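Pyridine nucleotide-disulphide oxidoreductase dimerisation region (Escherichia coli BL21, PDB 6KYY) is an FAD-containing flavoprotein disulfide reductase, induced by hypochlorous acid, that is probably involved in resistance to reactive chlorine species. Local coordinates at residues K10-I15 and H126-F131; A37-S42 and G104-I109. One frame throughout, in Å; residues are numbered along the deposited sequence.

How the contacts relate
From near the N terminus the chain lays down strand 10-16, passes through helix 20-31 and returns as strand 36-40, a parallel neighbour in the same sheet. Past strand 99-103 the loop at 104-109 meets the end of strand 36-40, closing contact 2 beside the FAD. The chain then runs through strands 113-116 and 123-127. Contact 1 follows, where segment 126-131 pairs with 10-15. This larger loop, with 110 residues between its segments, contains the whole of contact 2. Strands 10-16 and 36-40 join the two contacts: the backbones of I15, A37 and I39 are probably hydrogen-bonded, Y11 packs on A37, and I15 packs on L38.

Contact 1 of 2, residues K10-I15 and H126-F131; sequences KYQAVI and HGEKIF
Residues 10-15 and 126-131 run parallel and in register from Y11 beside G127 to I15 beside F131, with a corner in both chains at Q12 and at E128-K129. Before the corner, Y11 N donates to H126 O (3.1 Å), and Y11 O accepts from E128 N at 2.9 Å. Beyond it V14 bonds through both its N and its O to the residues flanking I130: its N reaches K129 O at 2.9 Å, and its O takes F131 N at 2.8 Å; between the two pairs, K129 N to Q12 O is only a weak bond. V14 also bridges the corner with its side chain. With CG1 anti to the backbone N (chi1 -177°), the other branch, CG2, is turned back over the backbone of G127, 3.6 Å from its CA, where no side chain intervenes. This strand pair belongs to the FAD-binding Rossmann-type domain, in which 10-16 leads into a glycine-rich turn and helix 20-31. A13, I15 and F131 share the face covered by that helix, through L29, A26 and L25. The F131 ring receives A13 CB at its edge, 3.5 Å from CE1, while I15 CG1 approaches CD1 obliquely at 4.0 Å; W295 stacks on the same ring. Ahead of the corner, Y11 carries its hydroxyl to D100, and H126 O lies at the edge of the tyrosine ring, in its plane. On the exposed side, K10, bent at chi3 (62°), crosses E128 at about a right angle, leaving NZ in a long salt bridge with OE1 (3.8 Å).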
ATOM      1  N   LYS B  10     -45.762  -3.692  -7.790  1.00 35.80           N
ATOM      2  CA  LYS B  10     -45.050  -2.463  -7.480  1.00 40.93           C
ATOM      3  C   LYS B  10     -43.920  -2.764  -6.505  1.00 28.65           C
ATOM      4  O   LYS B  10     -44.142  -3.371  -5.451  1.00 37.86           O
ATOM      5  CB  LYS B  10     -45.990  -1.410  -6.893  1.00 34.68           C
ATOM      6  CG  LYS B  10     -45.408   0.002  -6.910  1.00 45.15           C
ATOM      7  CD  LYS B  10     -46.398   1.037  -6.393  1.00 28.24           C
ATOM      8  CE  LYS B  10     -46.767   0.775  -4.945  1.00 28.88           C
ATOM      9  NZ  LYS B  10     -47.544   1.903  -4.358  1.00 54.44           N
ATOM     10  N   TYR B  11     -42.712  -2.339  -6.857  1.00 26.29           N
ATOM     11  CA  TYR B  11     -41.552  -2.544  -6.006  1.00 32.98           C
ATOM     12  C   TYR B  11     -41.428  -1.401  -5.008  1.00 33.33           C
ATOM     13  O   TYR B  11     -41.620  -0.233  -5.356  1.00 31.92           O
ATOM     14  CB  TYR B  11     -40.277  -2.650  -6.842  1.00 30.66           C
ATOM     15  CG  TYR B  11     -40.233  -3.866  -7.740  1.00 31.86           C
ATOM     16  CD1 TYR B  11     -39.767  -5.085  -7.267  1.00 28.29           C
ATOM     17  CD2 TYR B  11     -40.662  -3.795  -9.059  1.00 22.49           C
ATOM     18  CE1 TYR B  11     -39.725  -6.199  -8.084  1.00 30.18           C
ATOM     19  CE2 TYR B  11     -40.626  -4.903  -9.883  1.00 23.00           C
ATOM     20  CZ  TYR B  11     -40.157  -6.102  -9.390  1.00 21.90           C
ATOM     21  OH  TYR B  11     -40.118  -7.211 -10.205  1.00 26.49           O
ATOM     22  N   GLN B  12     -41.115  -1.749  -3.757  1.00 30.66           N
ATOM     23  CA  GLN B  12     -40.868  -0.722  -2.752  1.00 26.47           C
ATOM     24  C   GLN B  12     -39.674   0.144  -3.128  1.00 33.31           C
ATOM     25  O   GLN B  12     -39.609   1.317  -2.743  1.00 29.82           O
ATOM     26  CB  GLN B  12     -40.650  -1.365  -1.382  1.00 32.90           C
ATOM     27  CG  GLN B  12     -41.869  -2.089  -0.834  1.00 20.37           C
ATOM     28  CD  GLN B  12     -41.516  -3.089   0.249  1.00 32.93           C
ATOM     29  OE1 GLN B  12     -40.884  -4.111  -0.014  1.00 24.84           O
ATOM     30  NE2 GLN B  12     -41.925  -2.798   1.479  1.00 29.84           N
ATOM     31  N   ALA B  13     -38.729  -0.412  -3.884  1.00 19.90           N
ATOM     32  CA  ALA B  13     -37.566   0.321  -4.360  1.00 10.68           C
ATOM     33  C   ALA B  13     -37.217  -0.162  -5.758  1.00 14.10           C
ATOM     34  O   ALA B  13     -37.164  -1.370  -6.003  1.00 14.90           O
ATOM     35  CB  ALA B  13     -36.369   0.139  -3.420  1.00 16.44           C
ATOM     36  N   VAL B  14     -36.993   0.780  -6.670  1.00 16.28           N
ATOM     37  CA  VAL B  14     -36.543   0.481  -8.025  1.00 10.77           C
ATOM     38  C   VAL B  14     -35.261   1.261  -8.270  1.00 17.03           C
ATOM     39  O   VAL B  14     -35.252   2.494  -8.174  1.00 16.43           O
ATOM     40  CB  VAL B  14     -37.605   0.829  -9.080  1.00 17.33           C
ATOM     41  CG1 VAL B  14     -37.118   0.438 -10.467  1.00  9.99           C
ATOM     42  CG2 VAL B  14     -38.917   0.137  -8.764  1.00 22.02           C
ATOM     43  N   ILE B  15     -34.183   0.546  -8.579  1.00 19.88           N
ATOM     44  CA  ILE B  15     -32.884   1.146  -8.855  1.00 14.15           C
ATOM     45  C   ILE B  15     -32.627   1.063 -10.352  1.00 16.90           C
ATOM     46  O   ILE B  15     -32.920   0.044 -10.987  1.00 17.88           O
ATOM     47  CB  ILE B  15     -31.765   0.452  -8.053  1.00  9.84           C
ATOM     48  CG1 ILE B  15     -31.995   0.647  -6.553  1.00 11.82           C
ATOM     49  CG2 ILE B  15     -30.403   0.995  -8.448  1.00 11.88           C
ATOM     50  CD1 ILE B  15     -31.696  -0.579  -5.723  1.00 10.93           C
ATOM     51  N   HIS B 126     -43.268  -0.233 -11.737  1.00 28.39           N
ATOM     52  CA  HIS B 126     -43.657   0.817 -10.808  1.00 39.80           C
ATOM     53  C   HIS B 126     -42.803   0.758  -9.549  1.00 37.18           C
ATOM     54  O   HIS B 126     -42.307  -0.304  -9.162  1.00 26.73           O
ATOM     55  CB  HIS B 126     -45.137   0.699 -10.431  1.00 27.50           C
ATOM     56  CG  HIS B 126     -46.026   0.338 -11.579  1.00 31.43           C
ATOM     57  ND1 HIS B 126     -46.046   1.052 -12.758  1.00 21.43           N
ATOM     58  CD2 HIS B 126     -46.929  -0.659 -11.728  1.00 23.23           C
ATOM     59  CE1 HIS B 126     -46.922   0.509 -13.584  1.00 19.27           C
ATOM     60  NE2 HIS B 126     -47.472  -0.531 -12.983  1.00 35.27           N
ATOM     61  N   GLY B 127     -42.644   1.912  -8.905  1.00 30.38           N
ATOM     62  CA  GLY B 127     -41.835   1.990  -7.706  1.00 23.39           C
ATOM     63  C   GLY B 127     -42.332   2.971  -6.664  1.00 29.69           C
ATOM     64  O   GLY B 127     -42.604   4.135  -6.974  1.00 28.20           O
ATOM     65  N   GLU B 128     -42.462   2.502  -5.420  1.00 28.69           N
ATOM     66  CA  GLU B 128     -42.742   3.409  -4.311  1.00 27.64           C
ATOM     67  C   GLU B 128     -41.624   4.431  -4.157  1.00 35.88           C
ATOM     68  O   GLU B 128     -41.882   5.621  -3.933  1.00 20.15           O
ATOM     69  CB  GLU B 128     -42.922   2.615  -3.017  1.00 28.16           C
ATOM     70  CG  GLU B 128     -44.359   2.250  -2.693  1.00 35.51           C
ATOM     71  CD  GLU B 128     -44.458   1.175  -1.628  1.00 41.47           C
ATOM     72  OE1 GLU B 128     -45.588   0.737  -1.325  1.00 59.37           O
ATOM     73  OE2 GLU B 128     -43.406   0.766  -1.093  1.00 27.37           O
ATOM     74  N   LYS B 129     -40.376   3.981  -4.262  1.00 17.69           N
ATOM     75  CA  LYS B 129     -39.205   4.841  -4.319  1.00 15.58           C
ATOM     76  C   LYS B 129     -38.350   4.403  -5.496  1.00 15.77           C
ATOM     77  O   LYS B 129     -38.255   3.208  -5.791  1.00 24.34           O
ATOM     78  CB  LYS B 129     -38.383   4.775  -3.024  1.00 21.40           C
ATOM     79  CG  LYS B 129     -39.204   4.733  -1.743  1.00 19.06           C
ATOM     80  CD  LYS B 129     -38.299   4.783  -0.521  1.00 22.77           C
ATOM     81  CE  LYS B 129     -39.092   4.994   0.760  1.00 21.97           C
ATOM     82  NZ  LYS B 129     -40.538   5.234   0.496  1.00 25.01           N
ATOM     83  N   ILE B 130     -37.739   5.368  -6.178  1.00 21.90           N
ATOM     84  CA  ILE B 130     -36.888   5.092  -7.330  1.00 28.98           C
ATOM     85  C   ILE B 130     -35.552   5.790  -7.126  1.00 25.77           C
ATOM     86  O   ILE B 130     -35.501   6.936  -6.667  1.00 29.60           O
ATOM     87  CB  ILE B 130     -37.550   5.535  -8.652  1.00 21.78           C
ATOM     88  CG1 ILE B 130     -38.991   5.022  -8.724  1.00 33.63           C
ATOM     89  CG2 ILE B 130     -36.756   5.027  -9.842  1.00 27.91           C
ATOM     90  CD1 ILE B 130     -39.767   5.524  -9.918  1.00 26.58           C
ATOM     91  N   PHE B 131     -34.468   5.097  -7.468  1.00 22.27           N
ATOM     92  CA  PHE B 131     -33.109   5.570  -7.224  1.00 15.68           C
ATOM     93  C   PHE B 131     -32.348   5.573  -8.545  1.00 18.90           C
ATOM     94  O   PHE B 131     -32.112   4.512  -9.132  1.00 19.37           O
ATOM     95  CB  PHE B 131     -32.407   4.695  -6.185  1.00 13.93           C
ATOM     96  CG  PHE B 131     -33.196   4.506  -4.917  1.00 24.87           C
ATOM     97  CD1 PHE B 131     -34.165   3.520  -4.824  1.00 23.94           C
ATOM     98  CD2 PHE B 131     -32.966   5.314  -3.816  1.00 17.81           C
ATOM     99  CE1 PHE B 131     -34.892   3.347  -3.661  1.00 19.68           C
ATOM    100  CE2 PHE B 131     -33.689   5.146  -2.649  1.00 21.64           C
ATOM    101  CZ  PHE B 131     -34.653   4.162  -2.573  1.00 25.95           C
TER

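Contact 2 of 2, residues A37-S42 and G104-I109; sequences ALIEQS and GQAEFI. With FAD (flavin-adenine dinucleotide), chain N.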
ATOM      1  N   ALA B  37     -36.070  -3.980  -7.159  1.00 17.44           N
ATOM      2  CA  ALA B  37     -35.836  -4.265  -8.567  1.00 19.41           C
ATOM      3  C   ALA B  37     -34.741  -3.342  -9.074  1.00 24.51           C
ATOM      4  O   ALA B  37     -34.820  -2.123  -8.890  1.00 33.03           O
ATOM      5  CB  ALA B  37     -37.110  -4.083  -9.397  1.00 19.13           C
ATOM      6  N   LEU B  38     -33.720  -3.918  -9.700  1.00 24.84           N
ATOM      7  CA  LEU B  38     -32.642  -3.155 -10.311  1.00 26.83           C
ATOM      8  C   LEU B  38     -32.680  -3.357 -11.818  1.00 24.33           C
ATOM      9  O   LEU B  38     -32.662  -4.496 -12.297  1.00 27.38           O
ATOM     10  CB  LEU B  38     -31.280  -3.573  -9.753  1.00 16.25           C
ATOM     11  CG  LEU B  38     -30.131  -2.599 -10.031  1.00 19.63           C
ATOM     12  CD1 LEU B  38     -29.236  -2.453  -8.811  1.00 24.89           C
ATOM     13  CD2 LEU B  38     -29.321  -3.042 -11.240  1.00 17.69           C
ATOM     14  N   ILE B  39     -32.737  -2.253 -12.558  1.00 18.69           N
ATOM     15  CA  ILE B  39     -32.771  -2.279 -14.015  1.00 15.39           C
ATOM     16  C   ILE B  39     -31.363  -2.045 -14.537  1.00  9.05           C
ATOM     17  O   ILE B  39     -30.667  -1.130 -14.083  1.00 18.00           O
ATOM     18  CB  ILE B  39     -33.744  -1.225 -14.570  1.00 19.03           C
ATOM     19  CG1 ILE B  39     -34.956  -1.081 -13.649  1.00 22.65           C
ATOM     20  CG2 ILE B  39     -34.179  -1.595 -15.981  1.00 25.47           C
ATOM     21  CD1 ILE B  39     -35.922  -2.235 -13.736  1.00 30.62           C
ATOM     22  N   GLU B  40     -30.942  -2.872 -15.491  1.00 14.00           N
ATOM     23  CA  GLU B  40     -29.619  -2.766 -16.097  1.00 15.52           C
ATOM     24  C   GLU B  40     -29.768  -2.954 -17.598  1.00 30.04           C
ATOM     25  O   GLU B  40     -30.268  -3.989 -18.048  1.00 26.98           O
ATOM     26  CB  GLU B  40     -28.658  -3.802 -15.505  1.00 14.53           C
ATOM     27  CG  GLU B  40     -27.297  -3.846 -16.170  1.00 21.72           C
ATOM     28  CD  GLU B  40     -26.692  -2.471 -16.361  1.00 23.00           C
ATOM     29  OE1 GLU B  40     -26.290  -2.150 -17.500  1.00 22.67           O
ATOM     30  OE2 GLU B  40     -26.611  -1.710 -15.373  1.00 28.49           O
ATOM     31  N   GLN B  41     -29.334  -1.956 -18.369  1.00 28.10           N
ATOM     32  CA  GLN B  41     -29.564  -1.943 -19.808  1.00 25.70           C
ATOM     33  C   GLN B  41     -28.610  -2.839 -20.587  1.00 26.33           C
ATOM     34  O   GLN B  41     -28.837  -3.058 -21.783  1.00 22.36           O
ATOM     35  CB  GLN B  41     -29.461  -0.510 -20.341  1.00 17.45           C
ATOM     36  CG  GLN B  41     -28.041   0.031 -20.405  1.00 19.35           C
ATOM     37  CD  GLN B  41     -27.996   1.521 -20.693  1.00 31.46           C
ATOM     38  OE1 GLN B  41     -29.028   2.151 -20.928  1.00 27.98           O
ATOM     39  NE2 GLN B  41     -26.796   2.092 -20.678  1.00 16.28           N
ATOM     40  N   SER B  42     -27.564  -3.366 -19.955  1.00 23.50           N
ATOM     41  CA  SER B  42     -26.554  -4.144 -20.657  1.00 17.90           C
ATOM     42  C   SER B  42     -26.148  -5.342 -19.813  1.00 28.22           C
ATOM     43  O   SER B  42     -25.851  -5.192 -18.625  1.00 26.39           O
ATOM     44  CB  SER B  42     -25.325  -3.285 -20.976  1.00 11.34           C
ATOM     45  OG  SER B  42     -24.557  -3.854 -22.021  1.00 22.66           O
ATOM     46  N   GLY B 104     -32.814  -4.427 -19.526  1.00 25.33           N
ATOM     47  CA  GLY B 104     -33.543  -3.503 -20.375  1.00 27.19           C
ATOM     48  C   GLY B 104     -33.163  -2.060 -20.104  1.00 26.82           C
ATOM     49  O   GLY B 104     -32.688  -1.700 -19.027  1.00 28.38           O
ATOM     50  N   GLN B 105     -33.385  -1.216 -21.110  1.00 26.07           N
ATOM     51  CA  GLN B 105     -33.077   0.209 -21.030  1.00 27.38           C
ATOM     52  C   GLN B 105     -34.265   0.935 -20.406  1.00 28.93           C
ATOM     53  O   GLN B 105     -35.347   0.991 -20.999  1.00 35.16           O
ATOM     54  CB  GLN B 105     -32.758   0.764 -22.415  1.00 24.39           C
ATOM     55  CG  GLN B 105     -32.098   2.133 -22.403  1.00 25.99           C
ATOM     56  CD  GLN B 105     -33.067   3.250 -22.739  1.00 31.31           C
ATOM     57  OE1 GLN B 105     -33.822   3.162 -23.705  1.00 38.64           O
ATOM     58  NE2 GLN B 105     -33.047   4.310 -21.940  1.00 30.80           N
ATOM     59  N   ALA B 106     -34.060   1.497 -19.218  1.00 24.58           N
ATOM     60  CA  ALA B 106     -35.142   2.135 -18.485  1.00 20.15           C
ATOM     61  C   ALA B 106     -35.401   3.546 -18.999  1.00 20.29           C
ATOM     62  O   ALA B 106     -34.493   4.248 -19.452  1.00 26.56           O
ATOM     63  CB  ALA B 106     -34.826   2.177 -16.990  1.00  8.90           C
ATOM     64  N   GLU B 107     -36.665   3.958 -18.917  1.00 25.95           N
ATOM     65  CA  GLU B 107     -37.097   5.268 -19.380  1.00 23.89           C
ATOM     66  C   GLU B 107     -38.270   5.714 -18.520  1.00 23.98           C
ATOM     67  O   GLU B 107     -39.182   4.924 -18.258  1.00 19.11           O
ATOM     68  CB  GLU B 107     -37.497   5.225 -20.859  1.00 35.18           C
ATOM     69  CG  GLU B 107     -37.925   6.559 -21.441  1.00 32.94           C
ATOM     70  CD  GLU B 107     -38.739   6.401 -22.711  1.00 22.56           C
ATOM     71  OE1 GLU B 107     -39.959   6.157 -22.610  1.00 30.16           O
ATOM     72  OE2 GLU B 107     -38.158   6.514 -23.811  1.00 25.85           O
ATOM     73  N   PHE B 108     -38.241   6.970 -18.081  1.00 21.56           N
ATOM     74  CA  PHE B 108     -39.263   7.492 -17.180  1.00 27.60           C
ATOM     75  C   PHE B 108     -40.542   7.772 -17.962  1.00 28.57           C
ATOM     76  O   PHE B 108     -40.566   8.644 -18.836  1.00 33.92           O
ATOM     77  CB  PHE B 108     -38.769   8.756 -16.484  1.00 22.80           C
ATOM     78  CG  PHE B 108     -38.065   8.503 -15.180  1.00 14.69           C
ATOM     79  CD1 PHE B 108     -38.765   8.055 -14.072  1.00 15.23           C
ATOM     80  CD2 PHE B 108     -36.703   8.723 -15.061  1.00 16.18           C
ATOM     81  CE1 PHE B 108     -38.119   7.824 -12.870  1.00 12.85           C
ATOM     82  CE2 PHE B 108     -36.052   8.496 -13.863  1.00 16.30           C
ATOM     83  CZ  PHE B 108     -36.760   8.046 -12.765  1.00 12.09           C
ATOM     84  N   ILE B 109     -41.602   7.021 -17.659  1.00 28.62           N
ATOM     85  CA  ILE B 109     -42.936   7.416 -18.096  1.00 24.26           C
ATOM     86  C   ILE B 109     -43.500   8.469 -17.155  1.00 23.93           C
ATOM     87  O   ILE B 109     -44.090   9.464 -17.592  1.00 24.07           O
ATOM     88  CB  ILE B 109     -43.864   6.188 -18.174  1.00 20.73           C
ATOM     89  CG1 ILE B 109     -43.481   5.282 -19.344  1.00 30.85           C
ATOM     90  CG2 ILE B 109     -45.320   6.621 -18.286  1.00  7.04           C
ATOM     91  CD1 ILE B 109     -44.061   3.888 -19.233  1.00 25.62           C
TER
HETATM   92  PA  FAD N 501     -21.950   3.241 -12.865  1.00 26.90           P
HETATM   93  O1A FAD N 501     -21.488   4.136 -13.952  1.00 24.59           O
HETATM   94  O2A FAD N 501     -20.870   2.369 -12.215  1.00 30.08           O
HETATM   95  O5B FAD N 501     -23.125   2.329 -13.365  1.00 30.02           O
HETATM   96  C5B FAD N 501     -23.896   2.675 -14.535  1.00 23.15           C
HETATM   97  C4B FAD N 501     -24.731   1.484 -14.932  1.00 30.17           C
HETATM   98  O4B FAD N 501     -26.074   1.912 -15.259  1.00 21.28           O
HETATM   99  C3B FAD N 501     -24.215   0.701 -16.141  1.00 22.16           C
HETATM  100  O3B FAD N 501     -24.271  -0.698 -15.892  1.00 29.01           O
HETATM  101  C2B FAD N 501     -25.166   1.125 -17.265  1.00 14.48           C
HETATM  102  O2B FAD N 501     -25.330   0.095 -18.234  1.00 14.60           O
HETATM  103  C1B FAD N 501     -26.461   1.341 -16.488  1.00 18.94           C
HETATM  104  N9A FAD N 501     -27.413   2.237 -17.138  1.00 25.58           N
HETATM  105  C8A FAD N 501     -27.154   3.462 -17.693  1.00 25.76           C
HETATM  106  N7A FAD N 501     -28.207   4.048 -18.213  1.00 18.69           N
HETATM  107  C5A FAD N 501     -29.231   3.142 -17.986  1.00 12.42           C
HETATM  108  C6A FAD N 501     -30.605   3.163 -18.296  1.00 13.51           C
HETATM  109  N6A FAD N 501     -31.209   4.173 -18.928  1.00 21.58           N
HETATM  110  N1A FAD N 501     -31.349   2.097 -17.926  1.00 17.59           N
HETATM  111  C2A FAD N 501     -30.752   1.085 -17.292  1.00 15.74           C
HETATM  112  N3A FAD N 501     -29.469   0.953 -16.949  1.00 20.97           N
HETATM  113  C4A FAD N 501     -28.757   2.021 -17.324  1.00 21.72           C
HETATM  114  N1  FAD N 501     -13.200   5.722  -9.957  1.00 27.18           N
HETATM  115  C2  FAD N 501     -12.374   5.591  -8.878  1.00 23.07           C
HETATM  116  O2  FAD N 501     -12.782   5.766  -7.724  1.00 37.33           O
HETATM  117  N3  FAD N 501     -11.046   5.252  -9.068  1.00 14.82           N
HETATM  118  C4  FAD N 501     -10.425   5.039 -10.283  1.00 25.01           C
HETATM  119  O4  FAD N 501      -9.235   4.731 -10.322  1.00 35.08           O
HETATM  120  C4X FAD N 501     -11.311   5.186 -11.425  1.00 21.44           C
HETATM  121  N5  FAD N 501     -10.821   4.969 -12.610  1.00 27.83           N
HETATM  122  C5X FAD N 501     -11.667   5.103 -13.698  1.00 30.18           C
HETATM  123  C6  FAD N 501     -11.152   4.894 -14.976  1.00 34.83           C
HETATM  124  C7  FAD N 501     -11.960   5.015 -16.101  1.00 52.60           C
HETATM  125  C7M FAD N 501     -11.370   4.781 -17.467  1.00 34.20           C
HETATM  126  C8  FAD N 501     -13.314   5.356 -15.949  1.00 32.28           C
HETATM  127  C8M FAD N 501     -14.215   5.495 -17.146  1.00 22.13           C
HETATM  128  C9  FAD N 501     -13.832   5.567 -14.675  1.00 25.94           C
HETATM  129  C9A FAD N 501     -13.021   5.443 -13.553  1.00 18.71           C
HETATM  130  N10 FAD N 501     -13.515   5.643 -12.249  1.00 19.12           N
HETATM  131  C10 FAD N 501     -12.686   5.525 -11.160  1.00 18.83           C
HETATM  132  C1' FAD N 501     -14.921   6.011 -12.026  1.00 26.43           C
HETATM  133  C2' FAD N 501     -15.826   4.811 -11.765  1.00 19.15           C
HETATM  134  O2' FAD N 501     -15.870   3.964 -12.914  1.00 27.12           O
HETATM  135  C3' FAD N 501     -17.239   5.308 -11.454  1.00 23.91           C
HETATM  136  O3' FAD N 501     -17.153   6.572 -10.807  1.00 21.95           O
HETATM  137  C4' FAD N 501     -18.063   4.360 -10.583  1.00 30.64           C
HETATM  138  O4' FAD N 501     -18.376   3.181 -11.326  1.00 41.87           O
HETATM  139  C5' FAD N 501     -19.329   5.003 -10.055  1.00 21.92           C
HETATM  140  O5' FAD N 501     -20.373   4.866 -11.041  1.00 20.19           O
HETATM  141  P   FAD N 501     -21.892   4.981 -10.643  1.00 20.18           P
HETATM  142  O1P FAD N 501     -22.115   4.337  -9.271  1.00 16.75           O
HETATM  143  O2P FAD N 501     -22.350   6.384 -10.744  1.00 38.20           O
HETATM  144  O3P FAD N 501     -22.642   4.090 -11.719  1.00 30.22           O
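The adenosine end of the FAD pocket is built here, where E40 and Q41, at the end of the second strand of the Rossmann-type domain, meet G104 of the loop following strand 99-103. G104 N donates to E40 O at 3.0 Å and ties the loop to the strand end; Q41 CA adds a CA-H...O contact to G104 O. An acidic residue at this point of the fold characteristically grips the adenine ribose, and E40 does so with both carboxylate oxygens: hydroxyl O2B of FAD donates to OE1 (2.5 Å) and hydroxyl O3B of FAD to OE2 (2.6 Å). The chain of E40 leaves the strand with CG anti to the backbone N and bends at chi2 (47°) to reach the sugar. Its rotation is further fixed by S42 N, which meets OE1 on the anti side at 3.0 Å, and by F18 N of the glycine-rich turn on OE2. The base is read by the loop backbone: A106 N donates to N1A of FAD at 3.1 Å, and the amino group N6A of FAD returns a weak bond to A106 O. Q41 covers one face of the purine, its side chain extended beyond CG and the amide nearly parallel to the ring, with CD 3.4 Å from C5A of FAD. Q41 OE1 meets Q105 CG at 3.4 Å, while the Q105 amide goes to S265 O through NE2. On the strand, I39 CG2 lies against G104 O and 4.0 Å from A106 CB.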